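Local coordinates for protein yersinopine dehydrogenase (Yersinia pestis, PDB 6C4L) that catalyses the NADPH-dependent reductive condensation of pyruvate with an aminobutanoate-histidine intermediate, the last step in making the metallophore yersinopine, at residues L23-L28 with A47-Y52; L68-Y73 with S88-C93; L138-G143 with A249-S254; I163-Y168 with Q211-A216. One frame throughout, in Å; residues are numbered along the deposited sequence.

Contact 1: L23-L28 with A47-Y52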
loop_
_atom_site.group_PDB
_atom_site.type_symbol
_atom_site.label_atom_id
_atom_site.label_comp_id
_atom_site.label_asym_id
_atom_site.label_seq_id
_atom_site.Cartn_x
_atom_site.Cartn_y
_atom_site.Cartn_z
ATOM N N LEU A 23 5.738 -43.349 22.286
ATOM C CA LEU A 23 7.184 -43.268 22.451
ATOM C C LEU A 23 7.549 -42.174 23.458
ATOM O O LEU A 23 7.010 -41.063 23.397
ATOM C CB LEU A 23 7.869 -42.975 21.112
ATOM C CG LEU A 23 7.843 -44.052 20.028
ATOM C CD1 LEU A 23 8.716 -43.595 18.858
ATOM C CD2 LEU A 23 8.288 -45.377 20.543
ATOM N N PRO A 24 8.490 -42.441 24.367
ATOM C CA PRO A 24 8.994 -41.380 25.250
ATOM C C PRO A 24 9.650 -40.278 24.429
ATOM O O PRO A 24 10.528 -40.537 23.608
ATOM C CB PRO A 24 10.022 -42.103 26.135
ATOM C CG PRO A 24 9.791 -43.517 25.944
ATOM C CD PRO A 24 9.123 -43.735 24.637
ATOM N N THR A 25 9.233 -39.043 24.664
ATOM C CA THR A 25 9.540 -37.951 23.751
ATOM C C THR A 25 10.145 -36.789 24.522
ATOM O O THR A 25 9.520 -36.258 25.442
ATOM C CB THR A 25 8.278 -37.518 23.008
ATOM O OG1 THR A 25 7.806 -38.624 22.240
ATOM C CG2 THR A 25 8.571 -36.359 22.063
ATOM N N LEU A 26 11.347 -36.398 24.151
ATOM C CA LEU A 26 12.022 -35.283 24.809
ATOM C C LEU A 26 11.978 -34.056 23.902
ATOM O O LEU A 26 12.526 -34.072 22.796
ATOM C CB LEU A 26 13.461 -35.661 25.170
ATOM C CG LEU A 26 14.295 -34.478 25.701
ATOM C CD1 LEU A 26 13.602 -33.802 26.858
ATOM C CD2 LEU A 26 15.657 -34.942 26.148
ATOM N N ILE A 27 11.332 -32.991 24.369
ATOM C CA ILE A 27 11.190 -31.761 23.595
ATOM C C ILE A 27 12.294 -30.803 24.034
ATOM O O ILE A 27 12.337 -30.405 25.204
ATOM C CB ILE A 27 9.819 -31.104 23.798
ATOM C CG1 ILE A 27 8.688 -32.005 23.281
ATOM C CG2 ILE A 27 9.766 -29.772 23.066
ATOM C CD1 ILE A 27 7.330 -31.527 23.691
ATOM N N LEU A 28 13.146 -30.389 23.105
ATOM C CA LEU A 28 14.261 -29.477 23.428
ATOM C C LEU A 28 13.868 -28.064 23.038
ATOM O O LEU A 28 13.747 -27.755 21.849
ATOM C CB LEU A 28 15.546 -29.891 22.716
ATOM C CG LEU A 28 15.958 -31.344 22.954
ATOM C CD1 LEU A 28 17.298 -31.627 22.253
ATOM C CD2 LEU A 28 16.090 -31.570 24.437
ATOM N N ALA A 47 2.241 -41.057 26.218
ATOM C CA ALA A 47 3.681 -41.090 26.042
ATOM C C ALA A 47 4.338 -40.316 27.181
ATOM O O ALA A 47 3.800 -39.313 27.659
ATOM C CB ALA A 47 4.056 -40.503 24.664
ATOM N N ARG A 48 5.475 -40.807 27.643
ATOM C CA ARG A 48 6.264 -40.047 28.596
ATOM C C ARG A 48 6.801 -38.787 27.911
ATOM O O ARG A 48 7.236 -38.830 26.759
ATOM C CB ARG A 48 7.390 -40.923 29.111
ATOM C CG ARG A 48 8.424 -40.253 29.992
ATOM C CD ARG A 48 9.137 -41.279 30.859
ATOM N NE ARG A 48 10.598 -41.152 30.833
ATOM C CZ ARG A 48 11.310 -40.430 31.694
ATOM N NH1 ARG A 48 10.703 -39.745 32.662
ATOM N NH2 ARG A 48 12.638 -40.399 31.595
ATOM N N LEU A 49 6.740 -37.652 28.602
ATOM C CA LEU A 49 7.087 -36.361 28.000
ATOM C C LEU A 49 8.161 -35.667 28.824
ATOM O O LEU A 49 7.957 -35.397 30.011
ATOM C CB LEU A 49 5.865 -35.460 27.893
ATOM C CG LEU A 49 5.006 -35.577 26.626
ATOM C CD1 LEU A 49 3.778 -34.689 26.753
ATOM C CD2 LEU A 49 5.786 -35.188 25.382
ATOM N N GLY A 50 9.290 -35.371 28.183
ATOM C CA GLY A 50 10.355 -34.582 28.775
ATOM C C GLY A 50 10.490 -33.219 28.113
ATOM O O GLY A 50 10.110 -33.028 26.957
ATOM N N LEU A 51 11.075 -32.271 28.822
ATOM C CA LEU A 51 11.188 -30.920 28.331
ATOM C C LEU A 51 12.527 -30.360 28.790
ATOM O O LEU A 51 12.981 -30.667 29.893
ATOM C CB LEU A 51 10.021 -30.079 28.845
ATOM C CG LEU A 51 9.931 -28.684 28.314
ATOM C CD1 LEU A 51 9.755 -28.697 26.804
ATOM C CD2 LEU A 51 8.788 -27.971 29.016
ATOM N N TYR A 52 13.160 -29.587 27.911
ATOM C CA TYR A 52 14.428 -28.913 28.164
ATOM C C TYR A 52 14.254 -27.452 27.831
ATOM O O TYR A 52 13.563 -27.099 26.868
ATOM C CB TYR A 52 15.580 -29.467 27.319
ATOM C CG TYR A 52 16.771 -28.543 27.241
ATOM C CD1 TYR A 52 17.746 -28.541 28.246
ATOM C CD2 TYR A 52 16.926 -27.677 26.176
ATOM C CE1 TYR A 52 18.833 -27.693 28.182
ATOM C CE2 TYR A 52 18.013 -26.822 26.108
ATOM C CZ TYR A 52 18.957 -26.847 27.110
ATOM O OH TYR A 52 20.027 -26.012 27.048
#
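With CG anti to the backbone N (chi1 173°), Leu-26 turns its CD1 over the backbone of the facing strand, 3.4 Å from Gly-50 C, while the same first torsion in Leu-51 (-174°) sends its CD1 back against Ile-27. Gly-50 carries no side chain at the place where the Leu-26 methyl lies, so the leucine packs directly on main-chain atoms. Leu-51 CD1 sits 3.9 Å from Ile-27 CB, and the two side chains pass each other at a slant; Ile-27 CD1 also reaches Leu-49 CD2 more loosely. These residues and Thr-25 form the face turned to helix 32-44, where Ile-27 rests on Ala-34, Leu-37 and Ala-38. On the face of Leu-26, Leu-28 lays CD2 beside Tyr-52 CB at 3.6 Å. The strands run parallel, and four backbone bonds join them: Thr-25 N to Arg-48 O, Gly-50 N to Thr-25 O, Ile-27 N to Gly-50 O and Tyr-52 N to Ile-27 O. The Gly-50 to Thr-25 bond, 2.9 Å from N to O, is nearly straight at 175°. Thr-25 OG1 turns back to Leu-23 O, 2.8 Å away and above that carbonyl plane, which gives the buried hydroxyl a partner within its own segment. This is the first beta-alpha-beta unit of a Rossmann-type NADP-binding fold: strand 25-28 leads to Ala-30 to Ala-33, and strand 49-52 to Asn-53 to Lys-58, all of which bind NADP. Backbone bonding and buried apolar side chains thus hold together the two strands whose ends deliver both groups of cofactor-binding residues.

Contact 2: L68-Y73 with S88-C93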
loop_
_atom_site.group_PDB
_atom_site.type_symbol
_atom_site.label_atom_id
_atom_site.label_comp_id
_atom_site.label_asym_id
_atom_site.label_seq_id
_atom_site.Cartn_x
_atom_site.Cartn_y
_atom_site.Cartn_z
ATOM N N LEU A 68 7.046 -28.014 41.247
ATOM C CA LEU A 68 5.920 -27.986 42.175
ATOM C C LEU A 68 4.682 -28.639 41.585
ATOM O O LEU A 68 4.037 -29.470 42.225
ATOM C CB LEU A 68 5.593 -26.532 42.543
ATOM C CG LEU A 68 4.506 -26.324 43.596
ATOM C CD1 LEU A 68 4.980 -26.839 44.937
ATOM C CD2 LEU A 68 4.111 -24.844 43.675
ATOM N N THR A 69 4.351 -28.261 40.352
ATOM C CA THR A 69 3.163 -28.745 39.659
ATOM C C THR A 69 3.591 -28.910 38.207
ATOM O O THR A 69 3.724 -27.907 37.483
ATOM C CB THR A 69 2.007 -27.758 39.786
ATOM O OG1 THR A 69 2.409 -26.489 39.249
ATOM C CG2 THR A 69 1.620 -27.567 41.242
ATOM N N PRO A 70 3.848 -30.145 37.748
ATOM C CA PRO A 70 4.462 -30.333 36.422
ATOM C C PRO A 70 3.436 -30.371 35.289
ATOM O O PRO A 70 3.327 -31.351 34.551
ATOM C CB PRO A 70 5.191 -31.671 36.596
ATOM C CG PRO A 70 4.320 -32.444 37.519
ATOM C CD PRO A 70 3.565 -31.446 38.385
ATOM N N THR A 71 2.688 -29.281 35.131
ATOM C CA THR A 71 1.659 -29.218 34.105
ATOM C C THR A 71 1.732 -27.884 33.381
ATOM O O THR A 71 1.925 -26.834 34.000
ATOM C CB THR A 71 0.241 -29.410 34.681
ATOM O OG1 THR A 71 -0.098 -28.315 35.541
ATOM C CG2 THR A 71 0.150 -30.709 35.460
ATOM N N LEU A 72 1.565 -27.941 32.066
ATOM C CA LEU A 72 1.466 -26.769 31.218
ATOM C C LEU A 72 0.016 -26.589 30.809
ATOM O O LEU A 72 -0.779 -27.525 30.879
ATOM C CB LEU A 72 2.331 -26.919 29.973
ATOM C CG LEU A 72 3.741 -27.388 30.271
ATOM C CD1 LEU A 72 4.416 -27.711 28.969
ATOM C CD2 LEU A 72 4.454 -26.282 31.019
ATOM N N TYR A 73 -0.307 -25.383 30.358
ATOM C CA TYR A 73 -1.669 -25.001 30.017
ATOM C C TYR A 73 -1.684 -24.324 28.660
ATOM O O TYR A 73 -0.769 -23.565 28.323
ATOM C CB TYR A 73 -2.256 -24.057 31.068
ATOM C CG TYR A 73 -2.359 -24.696 32.431
ATOM C CD1 TYR A 73 -1.286 -24.678 33.308
ATOM C CD2 TYR A 73 -3.522 -25.334 32.830
ATOM C CE1 TYR A 73 -1.373 -25.256 34.551
ATOM C CE2 TYR A 73 -3.619 -25.930 34.072
ATOM C CZ TYR A 73 -2.541 -25.890 34.930
ATOM O OH TYR A 73 -2.626 -26.485 36.174
ATOM N N SER A 88 -4.543 -29.114 29.366
ATOM C CA SER A 88 -3.502 -29.229 30.368
ATOM C C SER A 88 -2.683 -30.458 30.016
ATOM O O SER A 88 -3.233 -31.449 29.545
ATOM C CB SER A 88 -4.091 -29.388 31.768
ATOM O OG SER A 88 -4.714 -30.652 31.890
ATOM N N VAL A 89 -1.378 -30.411 30.250
ATOM C CA VAL A 89 -0.517 -31.546 29.937
ATOM C C VAL A 89 0.564 -31.657 30.998
ATOM O O VAL A 89 1.185 -30.654 31.368
ATOM C CB VAL A 89 0.110 -31.418 28.536
ATOM C CG1 VAL A 89 0.945 -30.137 28.425
ATOM C CG2 VAL A 89 0.945 -32.649 28.236
ATOM N N THR A 90 0.799 -32.881 31.466
ATOM C CA THR A 90 1.779 -33.156 32.496
ATOM C C THR A 90 3.144 -33.368 31.856
ATOM O O THR A 90 3.257 -34.009 30.807
ATOM C CB THR A 90 1.377 -34.396 33.299
ATOM O OG1 THR A 90 0.190 -34.108 34.046
ATOM C CG2 THR A 90 2.497 -34.819 34.265
ATOM N N ILE A 91 4.181 -32.801 32.474
ATOM C CA ILE A 91 5.553 -33.044 32.064
ATOM C C ILE A 91 6.160 -34.029 33.051
ATOM O O ILE A 91 6.111 -33.813 34.268
ATOM C CB ILE A 91 6.355 -31.730 32.001
ATOM C CG1 ILE A 91 5.714 -30.774 31.001
ATOM C CG2 ILE A 91 7.819 -31.998 31.621
ATOM C CD1 ILE A 91 5.534 -31.324 29.607
ATOM N N ASP A 92 6.710 -35.122 32.536
ATOM C CA ASP A 92 7.257 -36.145 33.409
ATOM C C ASP A 92 8.698 -35.867 33.798
ATOM O O ASP A 92 9.169 -36.382 34.817
ATOM C CB ASP A 92 7.143 -37.512 32.728
ATOM C CG ASP A 92 5.683 -37.883 32.415
ATOM O OD1 ASP A 92 4.967 -38.319 33.344
ATOM O OD2 ASP A 92 5.248 -37.685 31.253
ATOM N N CYS A 93 9.400 -35.045 33.028
ATOM C CA CYS A 93 10.807 -34.777 33.282
ATOM C C CYS A 93 11.143 -33.425 32.679
ATOM O O CYS A 93 10.811 -33.168 31.518
ATOM C CB CYS A 93 11.686 -35.872 32.676
ATOM S SG CYS A 93 13.425 -35.668 33.009
#
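Leu-72 and Val-89 pair across a beta hairpin formed by strands 71-76 and 87-90, on the face turned toward helix 32-44. Followed outward, Leu-72 first sets CB 3.8 Å from Val-89 CG1. Its first torsion (chi1 -48°) then places CG anti to the carbonyl carbon, which carries the branch past Val-89 to the next apolar residue on that side: CG lies 4.0 Å from Ile-91 CG1, and CD1 ends 3.8 Å from Ile-91 CD1, the two chains meeting at a slant. Beyond the hairpin Leu-72 also touches Ile-35 of helix 32-44 and Leu-66 of helix 57-68, while Val-89 rests on Ala-38 and Val-39, so this face is buried between strands and helices. The backbones under it are joined by a reciprocal pair of bonds, Leu-72 N to Val-89 O and Val-89 N to Leu-72 O, the former in the carbonyl plane. The other face is more open to solvent and more polar. There Thr-71 CG2 comes 3.7 Å from Thr-90 OG1, and the Tyr-73 ring, which makes a cation-pi contact with Arg-203, brings CE2 near Ser-88 CB. Past the paired strands, Pro-70 forms the centre of an inverse gamma turn yet still supplies an acceptor: Ile-91 N donates to Pro-70 O at 2.7 Å, with an angle of 165° at the hydrogen, and Pro-70 CB lies 3.3 Å from Ile-91 O.

Contact 3: L138-G143 with A249-S254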
loop_
_atom_site.group_PDB
_atom_site.type_symbol
_atom_site.label_atom_id
_atom_site.label_comp_id
_atom_site.label_asym_id
_atom_site.label_seq_id
_atom_site.Cartn_x
_atom_site.Cartn_y
_atom_site.Cartn_z
ATOM N N LEU A 138 11.627 -29.059 14.095
ATOM C CA LEU A 138 10.269 -28.558 14.103
ATOM C C LEU A 138 10.134 -27.322 13.228
ATOM O O LEU A 138 9.162 -27.189 12.477
ATOM C CB LEU A 138 9.852 -28.266 15.547
ATOM C CG LEU A 138 8.402 -27.813 15.725
ATOM C CD1 LEU A 138 7.471 -28.975 15.406
ATOM C CD2 LEU A 138 8.159 -27.285 17.139
ATOM N N SER A 139 11.094 -26.403 13.308
ATOM C CA SER A 139 11.118 -25.222 12.440
ATOM C C SER A 139 12.469 -25.176 11.733
ATOM O O SER A 139 13.361 -24.375 12.062
ATOM C CB SER A 139 10.851 -23.931 13.203
ATOM O OG SER A 139 10.229 -23.023 12.301
ATOM N N SER A 140 12.591 -26.013 10.713
ATOM C CA SER A 140 13.868 -26.260 10.085
ATOM C C SER A 140 14.319 -25.055 9.260
ATOM O O SER A 140 13.583 -24.106 9.036
ATOM C CB SER A 140 13.769 -27.486 9.199
ATOM O OG SER A 140 15.019 -28.125 9.113
ATOM N N SER A 141 15.567 -25.108 8.808
ATOM C CA SER A 141 16.077 -24.189 7.808
ATOM C C SER A 141 16.696 -25.026 6.703
ATOM O O SER A 141 16.902 -26.235 6.853
ATOM C CB SER A 141 17.092 -23.202 8.408
ATOM O OG SER A 141 17.629 -22.330 7.416
ATOM N N MET A 142 17.002 -24.385 5.588
ATOM C CA MET A 142 17.651 -25.094 4.494
ATOM C C MET A 142 19.041 -25.582 4.907
ATOM O O MET A 142 19.911 -24.789 5.282
ATOM C CB MET A 142 17.742 -24.192 3.274
ATOM C CG MET A 142 16.486 -24.249 2.422
ATOM S SD MET A 142 16.374 -22.992 1.120
ATOM C CE MET A 142 15.983 -21.508 2.040
ATOM N N GLY A 143 19.257 -26.889 4.821
ATOM C CA GLY A 143 20.522 -27.474 5.238
ATOM C C GLY A 143 20.504 -28.047 6.636
ATOM O O GLY A 143 21.437 -28.778 7.008
ATOM N N ALA A 249 14.270 -30.539 0.072
ATOM C CA ALA A 249 13.054 -30.313 -0.703
ATOM C C ALA A 249 11.838 -29.984 0.162
ATOM O O ALA A 249 10.846 -29.469 -0.371
ATOM C CB ALA A 249 12.752 -31.526 -1.583
ATOM N N ALA A 250 11.892 -30.241 1.470
ATOM C CA ALA A 250 10.942 -29.691 2.440
ATOM C C ALA A 250 11.395 -28.340 3.004
ATOM O O ALA A 250 10.578 -27.434 3.206
ATOM C CB ALA A 250 10.765 -30.664 3.603
ATOM N N GLU A 251 12.687 -28.206 3.289
ATOM C CA GLU A 251 13.173 -27.026 3.990
ATOM C C GLU A 251 13.059 -25.786 3.118
ATOM O O GLU A 251 12.962 -24.673 3.630
ATOM C CB GLU A 251 14.624 -27.250 4.415
ATOM C CG GLU A 251 14.806 -28.404 5.423
ATOM C CD GLU A 251 16.242 -28.941 5.512
ATOM O OE1 GLU A 251 17.073 -28.706 4.593
ATOM O OE2 GLU A 251 16.532 -29.616 6.531
ATOM N N ARG A 252 13.094 -25.974 1.805
ATOM C CA ARG A 252 12.948 -24.890 0.866
ATOM C C ARG A 252 11.644 -24.134 1.067
ATOM O O ARG A 252 11.518 -23.020 0.562
ATOM C CB ARG A 252 13.061 -25.443 -0.555
ATOM C CG ARG A 252 11.936 -26.381 -0.981
ATOM C CD ARG A 252 12.109 -26.855 -2.430
ATOM N NE ARG A 252 11.116 -27.874 -2.775
ATOM C CZ ARG A 252 10.549 -28.016 -3.979
ATOM N NH1 ARG A 252 10.875 -27.225 -4.993
ATOM N NH2 ARG A 252 9.652 -28.963 -4.178
ATOM N N PHE A 253 10.709 -24.682 1.838
ATOM C CA PHE A 253 9.419 -24.064 2.116
ATOM C C PHE A 253 9.405 -23.351 3.461
ATOM O O PHE A 253 8.337 -23.181 4.054
ATOM C CB PHE A 253 8.314 -25.131 2.072
ATOM C CG PHE A 253 7.970 -25.573 0.688
ATOM C CD1 PHE A 253 7.247 -24.729 -0.144
ATOM C CD2 PHE A 253 8.350 -26.817 0.220
ATOM C CE1 PHE A 253 6.927 -25.108 -1.421
ATOM C CE2 PHE A 253 8.045 -27.207 -1.073
ATOM C CZ PHE A 253 7.313 -26.354 -1.895
ATOM N N SER A 254 10.565 -22.949 3.980
ATOM C CA SER A 254 10.604 -22.208 5.238
ATOM C C SER A 254 10.448 -20.718 4.917
ATOM O O SER A 254 11.390 -20.074 4.456
ATOM C CB SER A 254 11.889 -22.473 6.014
ATOM O OG SER A 254 11.990 -21.531 7.081
#
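The backbone of Ser-140 to Gly-143 is an irregular loop running up to helix 144-154, with Gly-143 at the N-cap position, and it meets Glu-251 of helix 247-251 and the type I turn from Glu-251 to Ser-254. Glu-251 carries the contact. Its CG stands anti to the carbonyl carbon (chi1 -63°) and the chain is extended beyond it, which pushes the carboxylate under the loop. There OE1 accepts the N-H of Gly-143 at 2.9 Å, the donor lying 52° out of the carboxylate plane. On that same side Ser-141 O stands over the carboxylate face, 3.1 Å from Glu-251 CD, an acceptor facing acceptors and not a hydrogen bond. OE2 is held by the hydroxyl of Ser-164 and the backbone N of Gly-145; the N-H groups and the start of helix 144-154 would probably offset the nearby Ser-141 carbonyl. Ser-140 OG lies a longer 3.3 Å from Glu-251 OE2 and has its closer partner in Ser-164. Met-142 lays CG along the Glu-251 backbone, 3.7 Å from Glu-251 O, and brings SD 3.9 Å from Arg-252 CA; Leu-311 touches both Met-142 and Arg-252. Ser-254 OG comes 3.6 Å from Ser-140 O, which is buried without a partner, while the hydroxyls of Ser-254 and Ser-141 both bond to Asn-257. The contact is an example of a buried carboxylate at a helix N-terminus, here joining the loop after strand 134-137 to the turn that leads from helix 247-251 into helix 255-264, which carries His-260, the probable proton donor/acceptor.

Contact 4: I163-Y168 with Q211-A216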
loop_
_atom_site.group_PDB
_atom_site.type_symbol
_atom_site.label_atom_id
_atom_site.label_comp_id
_atom_site.label_asym_id
_atom_site.label_seq_id
_atom_site.Cartn_x
_atom_site.Cartn_y
_atom_site.Cartn_z
ATOM N N ILE A 163 13.684 -35.909 10.643
ATOM C CA ILE A 163 12.573 -35.287 9.932
ATOM C C ILE A 163 12.675 -33.764 10.056
ATOM O O ILE A 163 12.752 -33.215 11.164
ATOM C CB ILE A 163 11.222 -35.809 10.440
ATOM C CG1 ILE A 163 11.093 -37.292 10.089
ATOM C CG2 ILE A 163 10.054 -35.052 9.779
ATOM C CD1 ILE A 163 10.005 -37.956 10.814
ATOM N N SER A 164 12.695 -33.090 8.914
ATOM C CA SER A 164 12.577 -31.634 8.841
ATOM C C SER A 164 11.145 -31.220 8.549
ATOM O O SER A 164 10.525 -31.743 7.616
ATOM C CB SER A 164 13.463 -31.050 7.742
ATOM O OG SER A 164 14.790 -30.897 8.184
ATOM N N LEU A 165 10.623 -30.272 9.326
ATOM C CA LEU A 165 9.363 -29.616 8.993
ATOM C C LEU A 165 9.668 -28.217 8.483
ATOM O O LEU A 165 10.592 -27.564 8.979
ATOM C CB LEU A 165 8.424 -29.520 10.197
ATOM C CG LEU A 165 8.184 -30.811 11.002
ATOM C CD1 LEU A 165 7.123 -30.570 12.055
ATOM C CD2 LEU A 165 7.780 -31.943 10.089
ATOM N N SER A 166 8.849 -27.745 7.531
ATOM C CA SER A 166 9.088 -26.452 6.893
ATOM C C SER A 166 8.910 -25.283 7.858
ATOM O O SER A 166 9.587 -24.259 7.727
ATOM C CB SER A 166 8.138 -26.286 5.715
ATOM O OG SER A 166 6.804 -26.631 6.100
ATOM N N SER A 167 7.997 -25.394 8.808
ATOM C CA SER A 167 7.832 -24.346 9.801
ATOM C C SER A 167 7.142 -24.980 10.989
ATOM O O SER A 167 6.700 -26.137 10.938
ATOM C CB SER A 167 7.021 -23.157 9.257
ATOM O OG SER A 167 5.656 -23.502 9.092
ATOM N N TYR A 168 7.066 -24.220 12.069
ATOM C CA TYR A 168 6.167 -24.604 13.138
ATOM C C TYR A 168 4.744 -24.438 12.616
ATOM O O TYR A 168 4.494 -23.648 11.699
ATOM C CB TYR A 168 6.415 -23.760 14.379
ATOM C CG TYR A 168 5.406 -23.975 15.473
ATOM C CD1 TYR A 168 5.160 -25.249 15.985
ATOM C CD2 TYR A 168 4.704 -22.902 16.005
ATOM C CE1 TYR A 168 4.225 -25.447 16.988
ATOM C CE2 TYR A 168 3.774 -23.084 17.015
ATOM C CZ TYR A 168 3.536 -24.354 17.498
ATOM O OH TYR A 168 2.597 -24.539 18.493
ATOM N N GLN A 211 -2.064 -23.903 7.268
ATOM C CA GLN A 211 -2.795 -24.657 6.241
ATOM C C GLN A 211 -2.145 -26.002 5.969
ATOM O O GLN A 211 -2.806 -27.051 5.996
ATOM C CB GLN A 211 -2.829 -23.895 4.919
ATOM C CG GLN A 211 -3.598 -22.627 4.891
ATOM C CD GLN A 211 -3.672 -22.109 3.481
ATOM O OE1 GLN A 211 -4.451 -22.610 2.672
ATOM N NE2 GLN A 211 -2.823 -21.139 3.157
ATOM N N ARG A 212 -0.863 -25.969 5.608
ATOM C CA ARG A 212 -0.094 -27.159 5.308
ATOM C C ARG A 212 1.323 -26.978 5.834
ATOM O O ARG A 212 1.763 -25.865 6.108
ATOM C CB ARG A 212 -0.078 -27.444 3.802
ATOM C CG ARG A 212 0.384 -26.318 2.920
ATOM C CD ARG A 212 0.207 -26.709 1.446
ATOM N NE ARG A 212 -1.182 -27.089 1.145
ATOM C CZ ARG A 212 -2.164 -26.227 0.879
ATOM N NH1 ARG A 212 -1.921 -24.906 0.847
ATOM N NH2 ARG A 212 -3.395 -26.689 0.624
ATOM N N ILE A 213 2.011 -28.110 5.984
ATOM C CA ILE A 213 3.402 -28.193 6.407
ATOM C C ILE A 213 4.078 -29.152 5.443
ATOM O O ILE A 213 3.515 -30.209 5.125
ATOM C CB ILE A 213 3.523 -28.718 7.854
ATOM C CG1 ILE A 213 2.820 -27.786 8.840
ATOM C CG2 ILE A 213 4.987 -28.941 8.249
ATOM C CD1 ILE A 213 3.476 -26.424 8.986
ATOM N N TYR A 214 5.262 -28.791 4.967
ATOM C CA TYR A 214 6.076 -29.710 4.184
ATOM C C TYR A 214 7.051 -30.441 5.104
ATOM O O TYR A 214 7.668 -29.829 5.980
ATOM C CB TYR A 214 6.840 -28.950 3.102
ATOM C CG TYR A 214 5.898 -28.239 2.154
ATOM C CD1 TYR A 214 5.392 -26.996 2.468
ATOM C CD2 TYR A 214 5.475 -28.838 0.967
ATOM C CE1 TYR A 214 4.482 -26.348 1.606
ATOM C CE2 TYR A 214 4.568 -28.176 0.100
ATOM C CZ TYR A 214 4.102 -26.940 0.435
ATOM O OH TYR A 214 3.210 -26.293 -0.395
ATOM N N LEU A 215 7.208 -31.741 4.894
ATOM C CA LEU A 215 8.124 -32.501 5.730
ATOM C C LEU A 215 8.804 -33.576 4.905
ATOM O O LEU A 215 8.344 -33.952 3.828
ATOM C CB LEU A 215 7.417 -33.106 6.941
ATOM C CG LEU A 215 6.514 -34.339 6.759
ATOM C CD1 LEU A 215 6.052 -34.791 8.128
ATOM C CD2 LEU A 215 5.289 -34.053 5.858
ATOM N N ALA A 216 9.922 -34.066 5.435
ATOM C CA ALA A 216 10.661 -35.140 4.790
ATOM C C ALA A 216 11.577 -35.782 5.818
ATOM O O ALA A 216 11.959 -35.143 6.796
ATOM C CB ALA A 216 11.482 -34.620 3.611
#
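Leu-165 and Leu-215 lie side by side and point the same way from neighbouring antiparallel strands, with Leu-165 CD2 pressed to 3.4 Å from Leu-215 CB, tighter than usual for two carbons. Leu-215 has CG between its backbone N and carbonyl carbon (chi1 75°), which keeps CD1 beside Leu-165 CD2. Ile-163 adds CG2 to this apolar face more loosely. Ile-213 packs farther along the same strand as Leu-215, its CG2 4.0 Å from Leu-165 CB, and its CD1 extends past the end of strand 161-165 to Ser-167 OG, 3.6 Å away. Ser-166 turns its hydroxyl back on the facing strand. OG, set between backbone N and carbonyl carbon, accepts the N-H of Tyr-214 at 2.9 Å and lies at the edge of the Tyr-214 ring, near its plane. Because Ser-166 N also donates to Tyr-214 O, one serine uses main chain and side chain on the same tyrosine and extends the pairing where strand 161-165 ends. Further along, Ser-164 and Ala-216 exchange two backbone bonds, Ser-164 N to Ala-216 O at 3.0 Å and Ala-216 N to Ser-164 O at 3.2 Å. The Tyr-214 ring leads away to stack on Phe-253, and its hydroxyl bonds to Asp-328. Tyr-168, past the strand, bonds through its OH to Thr-172, an NADP-binding residue, and packs on Ala-33. Strand 161-165 lies between strands 134-137 and 203-217 in the central sheet, with Leu-230 of helix 225-235 covering Ile-163, Leu-165 and Leu-215, and strand 240-243 beyond strand 203-217.

How the contacts relate
Contacts 1, 2 and 4 all belong to one mixed sheet. Contacts 1 and 2 follow each other along the chain, their centres 12 Å apart, and join directly: Leu-49 O probably accepts the N-H of Asp-92, and Leu-51 N probably donates to Cys-93 O. Strand 71-76 of contact 2 also neighbours strand 203-217 of contact 4, although these contacts' centres are 27 Å apart. Contact 4 is nested within the loop closed by contact 3, with centres only 7 Å apart, and Ser-254 packs on Ser-166 between them. The strands of contact 1, which lead into NADP-binding residues, are therefore linked through the sheet to contact 4, which meets contact 3 near His-260.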